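Local coordinates for heavy metal cation tricomponent efflux pump ZneA(CzcA-like) (Cupriavidus metallidurans, PDB 4K0J), which probably exports heavy-metal cations, notably zinc, in exchange for protons as the inner-membrane component of a tripartite RND efflux pump, at residues M184-P189 and L257-L262; S554-V559 and G647-M652; A661-D666 and T809-L814. All coordinates share one frame; numbering follows the deposited sequence.

Interaction 1. Residues M184-P189 and L257-L262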
loop_
_atom_site.group_PDB
_atom_site.type_symbol
_atom_site.label_atom_id
_atom_site.label_comp_id
_atom_site.label_asym_id
_atom_site.label_seq_id
_atom_site.Cartn_x
_atom_site.Cartn_y
_atom_site.Cartn_z
ATOM N N MET C 184 -39.769 21.564 -11.901
ATOM C CA MET C 184 -39.622 22.019 -13.278
ATOM C C MET C 184 -40.717 22.951 -13.780
ATOM O O MET C 184 -41.909 22.711 -13.578
ATOM C CB MET C 184 -39.452 20.832 -14.231
ATOM C CG MET C 184 -40.623 19.871 -14.270
ATOM S SD MET C 184 -40.279 18.460 -15.336
ATOM C CE MET C 184 -41.900 17.711 -15.450
ATOM N N LEU C 185 -40.283 24.025 -14.430
ATOM C CA LEU C 185 -41.182 24.921 -15.138
ATOM C C LEU C 185 -41.301 24.422 -16.564
ATOM O O LEU C 185 -40.306 24.042 -17.179
ATOM C CB LEU C 185 -40.638 26.352 -15.126
ATOM C CG LEU C 185 -41.444 27.475 -15.796
ATOM C CD1 LEU C 185 -41.124 27.614 -17.280
ATOM C CD2 LEU C 185 -42.941 27.292 -15.590
ATOM N N GLU C 186 -42.518 24.434 -17.091
ATOM C CA GLU C 186 -42.759 23.964 -18.448
ATOM C C GLU C 186 -42.975 25.124 -19.423
ATOM O O GLU C 186 -44.108 25.547 -19.666
ATOM C CB GLU C 186 -43.934 22.990 -18.462
ATOM C CG GLU C 186 -43.729 21.807 -17.528
ATOM C CD GLU C 186 -44.751 20.706 -17.731
ATOM O OE1 GLU C 186 -45.885 21.009 -18.165
ATOM O OE2 GLU C 186 -44.418 19.532 -17.462
ATOM N N PHE C 187 -41.868 25.620 -19.974
ATOM C CA PHE C 187 -41.863 26.772 -20.878
ATOM C C PHE C 187 -42.764 26.640 -22.103
ATOM O O PHE C 187 -42.970 25.549 -22.641
ATOM C CB PHE C 187 -40.441 27.061 -21.364
ATOM C CG PHE C 187 -39.645 27.931 -20.445
ATOM C CD1 PHE C 187 -39.951 29.275 -20.301
ATOM C CD2 PHE C 187 -38.575 27.415 -19.736
ATOM C CE1 PHE C 187 -39.212 30.087 -19.454
ATOM C CE2 PHE C 187 -37.832 28.221 -18.888
ATOM C CZ PHE C 187 -38.151 29.557 -18.748
ATOM N N ASP C 188 -43.291 27.780 -22.535
ATOM C CA ASP C 188 -43.943 27.902 -23.827
ATOM C C ASP C 188 -43.265 29.055 -24.550
ATOM O O ASP C 188 -43.542 30.220 -24.261
ATOM C CB ASP C 188 -45.436 28.181 -23.667
ATOM C CG ASP C 188 -46.141 28.360 -25.000
ATOM O OD1 ASP C 188 -45.745 27.692 -25.978
ATOM O OD2 ASP C 188 -47.088 29.170 -25.071
ATOM N N PRO C 189 -42.366 28.731 -25.492
ATOM C CA PRO C 189 -41.528 29.691 -26.225
ATOM C C PRO C 189 -42.315 30.812 -26.910
ATOM O O PRO C 189 -41.706 31.782 -27.365
ATOM C CB PRO C 189 -40.836 28.816 -27.274
ATOM C CG PRO C 189 -40.810 27.460 -26.668
ATOM C CD PRO C 189 -42.096 27.343 -25.903
ATOM N N LEU C 257 -45.846 32.811 -16.408
ATOM C CA LEU C 257 -45.541 32.176 -17.687
ATOM C C LEU C 257 -46.183 30.801 -17.813
ATOM O O LEU C 257 -47.407 30.674 -17.847
ATOM C CB LEU C 257 -44.029 32.047 -17.882
ATOM C CG LEU C 257 -43.246 33.337 -18.104
ATOM C CD1 LEU C 257 -41.817 33.017 -18.503
ATOM C CD2 LEU C 257 -43.934 34.184 -19.160
ATOM N N GLY C 258 -45.342 29.775 -17.886
ATOM C CA GLY C 258 -45.812 28.417 -18.061
ATOM C C GLY C 258 -46.121 27.724 -16.752
ATOM O O GLY C 258 -46.123 28.341 -15.689
ATOM N N ARG C 259 -46.373 26.423 -16.835
ATOM C CA ARG C 259 -46.770 25.636 -15.679
ATOM C C ARG C 259 -45.556 25.194 -14.874
ATOM O O ARG C 259 -44.807 24.318 -15.302
ATOM C CB ARG C 259 -47.570 24.416 -16.142
ATOM C CG ARG C 259 -48.173 23.588 -15.027
ATOM C CD ARG C 259 -49.179 22.583 -15.576
ATOM N NE ARG C 259 -48.566 21.625 -16.493
ATOM C CZ ARG C 259 -48.138 20.417 -16.135
ATOM N NH1 ARG C 259 -48.257 20.013 -14.877
ATOM N NH2 ARG C 259 -47.592 19.610 -17.035
ATOM N N VAL C 260 -45.350 25.813 -13.715
ATOM C CA VAL C 260 -44.295 25.376 -12.804
ATOM C C VAL C 260 -44.821 24.309 -11.847
ATOM O O VAL C 260 -45.668 24.579 -10.994
ATOM C CB VAL C 260 -43.674 26.549 -12.010
ATOM C CG1 VAL C 260 -44.752 27.505 -11.518
ATOM C CG2 VAL C 260 -42.828 26.024 -10.852
ATOM N N VAL C 261 -44.321 23.089 -12.000
ATOM C CA VAL C 261 -44.820 21.970 -11.216
ATOM C C VAL C 261 -43.709 21.031 -10.783
ATOM O O VAL C 261 -42.557 21.162 -11.206
ATOM C CB VAL C 261 -45.838 21.137 -12.019
ATOM C CG1 VAL C 261 -47.181 21.841 -12.079
ATOM C CG2 VAL C 261 -45.298 20.843 -13.420
ATOM N N LEU C 262 -44.076 20.079 -9.933
ATOM C CA LEU C 262 -43.224 18.942 -9.634
ATOM C C LEU C 262 -43.145 18.066 -10.883
ATOM O O LEU C 262 -43.961 18.185 -11.795
ATOM C CB LEU C 262 -43.819 18.132 -8.484
ATOM C CG LEU C 262 -42.973 17.907 -7.235
ATOM C CD1 LEU C 262 -42.842 19.196 -6.440
ATOM C CD2 LEU C 262 -43.581 16.794 -6.389
#
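Met184 and Val261 form a hydrogen-bonded antiparallel pair at the edge of a mixed β-sheet in the periplasmic docking domain, the part of an RND pump most distant from the membrane. Two backbone bonds, Met184 N to Val261 O and Val261 N to Met184 O, are each 2.9 Å long and nearly straight at the hydrogen (166°). The next residues, Leu185 and Val260, make a non-hydrogen-bonded pair with their CA atoms 3.9 Å apart. Leu185 swings its CG opposite the backbone N (chi1 -179°), which carries CD2 across the strand gap to 3.7 Å from Val260 CB, while CD1 lies over the face of the Phe187 ring. Leucine suits this place because its two methyls serve two neighbours. Where the strands begin to part, Leu257 CD1 meets Phe187 CE1 obliquely at 4.0 Å. On the face carrying Met184 and Val261, Glu186 and Arg259 run side by side in the same direction and close a salt bridge between OE1 and NH2, whose modelled length is too short to be taken literally. The carboxylate and guanidinium planes stand almost perpendicular (87°), so this is not a flat two-pronged pairing. An extended Glu186 chain and a bend at chi3 of Arg259 bring the groups together, which would give the carboxylate of buried Glu186 a positive partner. Strand 182-187 pairs antiparallel with 259-263 and, through Leu185 and Val755, parallel with 750-758, a mixed sheet in which strands from the two halves of the chain are joined, as in the docking domain of RND pumps.

Interaction 2. Residues S554-V559 and G647-M652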
loop_
_atom_site.group_PDB
_atom_site.type_symbol
_atom_site.label_atom_id
_atom_site.label_comp_id
_atom_site.label_asym_id
_atom_site.label_seq_id
_atom_site.Cartn_x
_atom_site.Cartn_y
_atom_site.Cartn_z
ATOM N N SER C 554 -31.147 -19.714 -8.946
ATOM C CA SER C 554 -32.039 -19.114 -9.932
ATOM C C SER C 554 -31.527 -19.194 -11.365
ATOM O O SER C 554 -30.620 -19.965 -11.671
ATOM C CB SER C 554 -32.305 -17.653 -9.558
ATOM O OG SER C 554 -31.102 -16.990 -9.219
ATOM N N ILE C 555 -32.129 -18.388 -12.237
ATOM C CA ILE C 555 -31.740 -18.309 -13.645
ATOM C C ILE C 555 -31.738 -16.857 -14.134
ATOM O O ILE C 555 -32.712 -16.142 -13.940
ATOM C CB ILE C 555 -32.710 -19.109 -14.542
ATOM C CG1 ILE C 555 -32.638 -20.603 -14.227
ATOM C CG2 ILE C 555 -32.402 -18.875 -16.012
ATOM C CD1 ILE C 555 -33.537 -21.439 -15.099
ATOM N N TRP C 556 -30.652 -16.430 -14.776
ATOM C CA TRP C 556 -30.561 -15.064 -15.300
ATOM C C TRP C 556 -30.748 -14.997 -16.817
ATOM O O TRP C 556 -30.321 -15.889 -17.544
ATOM C CB TRP C 556 -29.225 -14.432 -14.923
ATOM C CG TRP C 556 -29.163 -12.969 -15.152
ATOM C CD1 TRP C 556 -28.717 -12.331 -16.272
ATOM C CD2 TRP C 556 -29.548 -11.943 -14.230
ATOM N NE1 TRP C 556 -28.807 -10.966 -16.108
ATOM C CE2 TRP C 556 -29.313 -10.704 -14.862
ATOM C CE3 TRP C 556 -30.070 -11.951 -12.932
ATOM C CZ2 TRP C 556 -29.582 -9.486 -14.241
ATOM C CZ3 TRP C 556 -30.339 -10.739 -12.319
ATOM C CH2 TRP C 556 -30.094 -9.524 -12.975
ATOM N N LEU C 557 -31.377 -13.926 -17.286
ATOM C CA LEU C 557 -31.687 -13.770 -18.702
ATOM C C LEU C 557 -31.116 -12.480 -19.294
ATOM O O LEU C 557 -31.223 -11.408 -18.704
ATOM C CB LEU C 557 -33.205 -13.801 -18.918
ATOM C CG LEU C 557 -33.962 -15.125 -19.086
ATOM C CD1 LEU C 557 -33.803 -16.031 -17.888
ATOM C CD2 LEU C 557 -35.430 -14.850 -19.323
ATOM N N GLN C 558 -30.508 -12.594 -20.469
ATOM C CA GLN C 558 -30.130 -11.419 -21.243
ATOM C C GLN C 558 -31.090 -11.281 -22.416
ATOM O O GLN C 558 -30.814 -11.752 -23.517
ATOM C CB GLN C 558 -28.694 -11.538 -21.744
ATOM C CG GLN C 558 -27.658 -11.466 -20.642
ATOM C CD GLN C 558 -27.472 -10.058 -20.116
ATOM O OE1 GLN C 558 -27.802 -9.084 -20.793
ATOM N NE2 GLN C 558 -26.944 -9.943 -18.903
ATOM N N VAL C 559 -32.221 -10.636 -22.166
ATOM C CA VAL C 559 -33.305 -10.568 -23.133
ATOM C C VAL C 559 -33.138 -9.399 -24.092
ATOM O O VAL C 559 -33.089 -8.240 -23.672
ATOM C CB VAL C 559 -34.670 -10.487 -22.426
ATOM C CG1 VAL C 559 -35.771 -10.227 -23.428
ATOM C CG2 VAL C 559 -34.937 -11.773 -21.657
ATOM N N GLY C 647 -31.254 -14.593 -23.947
ATOM C CA GLY C 647 -30.008 -15.243 -23.580
ATOM C C GLY C 647 -30.139 -15.921 -22.233
ATOM O O GLY C 647 -30.731 -15.355 -21.314
ATOM N N PHE C 648 -29.584 -17.126 -22.114
ATOM C CA PHE C 648 -29.712 -17.925 -20.895
ATOM C C PHE C 648 -28.411 -18.062 -20.093
ATOM O O PHE C 648 -27.386 -18.517 -20.611
ATOM C CB PHE C 648 -30.247 -19.313 -21.231
ATOM C CG PHE C 648 -31.734 -19.369 -21.394
ATOM C CD1 PHE C 648 -32.548 -19.677 -20.319
ATOM C CD2 PHE C 648 -32.320 -19.130 -22.622
ATOM C CE1 PHE C 648 -33.927 -19.740 -20.466
ATOM C CE2 PHE C 648 -33.699 -19.191 -22.771
ATOM C CZ PHE C 648 -34.500 -19.496 -21.690
ATOM N N SER C 649 -28.472 -17.680 -18.819
ATOM C CA SER C 649 -27.323 -17.732 -17.916
ATOM C C SER C 649 -27.761 -17.789 -16.453
ATOM O O SER C 649 -28.854 -18.250 -16.143
ATOM C CB SER C 649 -26.395 -16.535 -18.154
ATOM O OG SER C 649 -27.136 -15.366 -18.464
ATOM N N GLN C 650 -26.896 -17.333 -15.552
ATOM C CA GLN C 650 -27.206 -17.325 -14.123
ATOM C C GLN C 650 -26.734 -16.020 -13.483
ATOM O O GLN C 650 -25.813 -15.385 -13.985
ATOM C CB GLN C 650 -26.583 -18.538 -13.417
ATOM C CG GLN C 650 -27.033 -19.867 -13.979
ATOM C CD GLN C 650 -26.709 -21.022 -13.073
ATOM O OE1 GLN C 650 -27.488 -21.359 -12.181
ATOM N NE2 GLN C 650 -25.561 -21.651 -13.302
ATOM N N PRO C 651 -27.378 -15.609 -12.378
ATOM C CA PRO C 651 -27.086 -14.300 -11.785
ATOM C C PRO C 651 -25.633 -14.067 -11.358
ATOM O O PRO C 651 -25.144 -12.955 -11.532
ATOM C CB PRO C 651 -28.028 -14.255 -10.581
ATOM C CG PRO C 651 -29.173 -15.101 -10.992
ATOM C CD PRO C 651 -28.549 -16.239 -11.745
ATOM N N MET C 652 -24.951 -15.067 -10.816
ATOM C CA MET C 652 -23.565 -14.862 -10.399
ATOM C C MET C 652 -22.600 -15.035 -11.561
ATOM O O MET C 652 -21.734 -14.192 -11.791
ATOM C CB MET C 652 -23.168 -15.826 -9.281
ATOM C CG MET C 652 -23.832 -15.590 -7.938
ATOM S SD MET C 652 -23.268 -16.812 -6.732
ATOM C CE MET C 652 -21.895 -15.948 -5.983
#
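Trp556 and Ser649 pair across two antiparallel strands at one side of a ferredoxin-like βαββαβ sheet, in which strand 554-560 is the first and 645-649 the last. Each accepts the other's backbone N-H, and Gln558 and Gly647 do the same two residues along, Gln558 N to Gly647 O at 2.9 Å; their CA atoms are 4.5 Å apart, consistent with the lack of a side chain on Gly647. Beyond Ser649 the chain leaves the strand but not its neighbour. Pro651 crosses obliquely to the indole, its CG 3.8 Å from Trp556 CE3, and its CD packs on Trp556 CB at 3.7 Å. The ring sits there because Trp556 CG is turned opposite the backbone N (chi1 -167°). Proline, rigid and without an N-H to satisfy, fits such a strand exit. On the other face, Ile555 CG2 approaches the Phe648 ring at 4.4 Å.

Polar groups outside this shell hold the rest. Gln650 turns away, its NE2 bonded to the backbone O of Leu550 and its OE1 to the backbone N of Glu552. Gln558 lays NE2 in the plane of the indole at its edge, held by Glu610 and Asp654, while His608 binds OE1. Asp654 also bonds Ser649 OG, which lies near the indole plane, 4.1 Å from Trp556 CD1.

Interaction 3. Residues A661-D666 and T809-L814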
loop_
_atom_site.group_PDB
_atom_site.type_symbol
_atom_site.label_atom_id
_atom_site.label_comp_id
_atom_site.label_asym_id
_atom_site.label_seq_id
_atom_site.Cartn_x
_atom_site.Cartn_y
_atom_site.Cartn_z
ATOM N N ALA C 661 -14.903 -12.601 -20.941
ATOM C CA ALA C 661 -14.980 -12.498 -22.396
ATOM C C ALA C 661 -15.256 -11.067 -22.864
ATOM O O ALA C 661 -14.389 -10.405 -23.433
ATOM C CB ALA C 661 -16.043 -13.446 -22.930
ATOM N N GLY C 662 -16.472 -10.597 -22.623
ATOM C CA GLY C 662 -16.865 -9.264 -23.033
ATOM C C GLY C 662 -18.353 -9.075 -22.845
ATOM O O GLY C 662 -18.799 -8.083 -22.277
ATOM N N ALA C 663 -19.119 -10.049 -23.319
ATOM C CA ALA C 663 -20.569 -10.011 -23.221
ATOM C C ALA C 663 -21.100 -11.119 -22.318
ATOM O O ALA C 663 -20.394 -12.060 -21.973
ATOM C CB ALA C 663 -21.192 -10.113 -24.602
ATOM N N HIS C 664 -22.367 -11.011 -21.956
ATOM C CA HIS C 664 -22.957 -11.927 -20.998
ATOM C C HIS C 664 -23.362 -13.251 -21.630
ATOM O O HIS C 664 -24.548 -13.553 -21.754
ATOM C CB HIS C 664 -24.157 -11.260 -20.341
ATOM C CG HIS C 664 -23.841 -9.930 -19.739
ATOM N ND1 HIS C 664 -23.414 -9.785 -18.438
ATOM C CD2 HIS C 664 -23.879 -8.684 -20.264
ATOM C CE1 HIS C 664 -23.212 -8.505 -18.183
ATOM N NE2 HIS C 664 -23.482 -7.816 -19.275
ATOM N N SER C 665 -22.366 -14.039 -22.022
ATOM C CA SER C 665 -22.605 -15.366 -22.586
ATOM C C SER C 665 -21.387 -16.267 -22.391
ATOM O O SER C 665 -20.273 -15.781 -22.186
ATOM C CB SER C 665 -22.964 -15.272 -24.073
ATOM O OG SER C 665 -21.871 -14.790 -24.831
ATOM N N ASP C 666 -21.608 -17.578 -22.457
ATOM C CA ASP C 666 -20.547 -18.558 -22.247
ATOM C C ASP C 666 -19.463 -18.417 -23.304
ATOM O O ASP C 666 -18.272 -18.473 -23.006
ATOM C CB ASP C 666 -21.116 -19.978 -22.298
ATOM C CG ASP C 666 -22.464 -20.096 -21.606
ATOM O OD1 ASP C 666 -22.782 -19.239 -20.752
ATOM O OD2 ASP C 666 -23.206 -21.052 -21.917
ATOM N N THR C 809 -19.557 -8.223 -31.413
ATOM C CA THR C 809 -19.537 -9.464 -30.654
ATOM C C THR C 809 -20.709 -10.370 -30.980
ATOM O O THR C 809 -21.864 -9.984 -30.825
ATOM C CB THR C 809 -19.566 -9.190 -29.150
ATOM O OG1 THR C 809 -18.595 -8.189 -28.829
ATOM C CG2 THR C 809 -19.267 -10.463 -28.375
ATOM N N VAL C 810 -20.408 -11.581 -31.426
ATOM C CA VAL C 810 -21.446 -12.577 -31.596
ATOM C C VAL C 810 -21.481 -13.441 -30.348
ATOM O O VAL C 810 -20.712 -14.392 -30.223
ATOM C CB VAL C 810 -21.205 -13.462 -32.834
ATOM C CG1 VAL C 810 -22.358 -14.429 -33.013
ATOM C CG2 VAL C 810 -21.037 -12.611 -34.077
ATOM N N ARG C 811 -22.364 -13.102 -29.419
ATOM C CA ARG C 811 -22.464 -13.858 -28.184
ATOM C C ARG C 811 -23.378 -15.077 -28.330
ATOM O O ARG C 811 -24.380 -15.028 -29.045
ATOM C CB ARG C 811 -22.885 -12.951 -27.024
ATOM C CG ARG C 811 -24.322 -12.498 -27.011
ATOM C CD ARG C 811 -24.585 -11.721 -25.731
ATOM N NE ARG C 811 -26.002 -11.613 -25.400
ATOM C CZ ARG C 811 -26.752 -10.552 -25.679
ATOM N NH1 ARG C 811 -26.220 -9.509 -26.302
ATOM N NH2 ARG C 811 -28.033 -10.532 -25.338
ATOM N N LEU C 812 -23.006 -16.169 -27.657
ATOM C CA LEU C 812 -23.673 -17.464 -27.811
ATOM C C LEU C 812 -23.411 -18.435 -26.648
ATOM O O LEU C 812 -22.338 -18.424 -26.051
ATOM C CB LEU C 812 -23.251 -18.129 -29.124
ATOM C CG LEU C 812 -21.846 -18.734 -29.191
ATOM C CD1 LEU C 812 -21.827 -19.893 -30.170
ATOM C CD2 LEU C 812 -20.805 -17.693 -29.577
ATOM N N ASN C 813 -24.388 -19.287 -26.344
ATOM C CA ASN C 813 -24.247 -20.265 -25.256
ATOM C C ASN C 813 -23.997 -21.700 -25.735
ATOM O O ASN C 813 -24.573 -22.143 -26.726
ATOM C CB ASN C 813 -25.470 -20.231 -24.337
ATOM C CG ASN C 813 -25.634 -18.898 -23.635
ATOM O OD1 ASN C 813 -24.654 -18.261 -23.247
ATOM N ND2 ASN C 813 -26.879 -18.464 -23.473
ATOM N N LEU C 814 -23.148 -22.422 -25.009
ATOM C CA LEU C 814 -22.738 -23.774 -25.393
ATOM C C LEU C 814 -23.786 -24.839 -25.089
ATOM O O LEU C 814 -23.655 -25.983 -25.521
ATOM C CB LEU C 814 -21.413 -24.142 -24.712
ATOM C CG LEU C 814 -21.157 -23.653 -23.278
ATOM C CD1 LEU C 814 -22.092 -24.297 -22.259
ATOM C CD2 LEU C 814 -19.704 -23.886 -22.887
#
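Asp666 and Asn813 bring two oxygens together rather than a donor and an acceptor: Asp666 OD1 is 3.3 Å from Asn813 OD1. The N-H of Asp666 probably offsets the closeness, since Asp666 N donates to Asn813 OD1 at 3.2 Å, almost straight (170°) and nearly in line with the amide C=O. In return Asp666 OD2 accepts a weak bond from Leu814 N. The side chains cross at about a right angle with their planes only 29° apart, and Asp698, bound to ND2, is consistent with the way the Asn813 amide is turned. From Ala663 to Asp666 the loop runs 18° off the direction of 809-814, whereas strand 667-672, which follows it, lies antiparallel to 807-812 in a second ferredoxin-like sheet of the porter domain. An inverse gamma turn centred on His664 steers the loop into this path, Ser665 N bonding to Ala663 O. Small residues suit the strip facing strand 809-812: Ala663 CB rests on Arg811 CD at 3.9 Å, and Ser665 CB lies 3.5 Å from Asn813 OD1, its hydroxyl bonded to Leu667 O. Arg811, extended from CG to NE, runs past Ala663 to a salt bridge with Asp702.

In the fold
Interaction 1 closes before interaction 2 opens, and interaction 3 follows. The first stands apart in the docking domain, its centre about 43 Å from that of interaction 2 and about 47 Å from that of interaction 3. The other two are neighbours in the porter domain, with centres about 12 Å apart, in successive ferredoxin-like sheets. Helix 653-660 links segment 647-652 to segment 661-666. Across the seam Phe648 O meets Asn813 ND2 at 2.9 Å, and Gln558 packs on His664 and Arg811. Strand 750-758, beside interaction 1, comes, along the chain, between strands 699-701 and 807-812 of the second porter sheet, so the chain leaves that subdomain for the docking domain and returns.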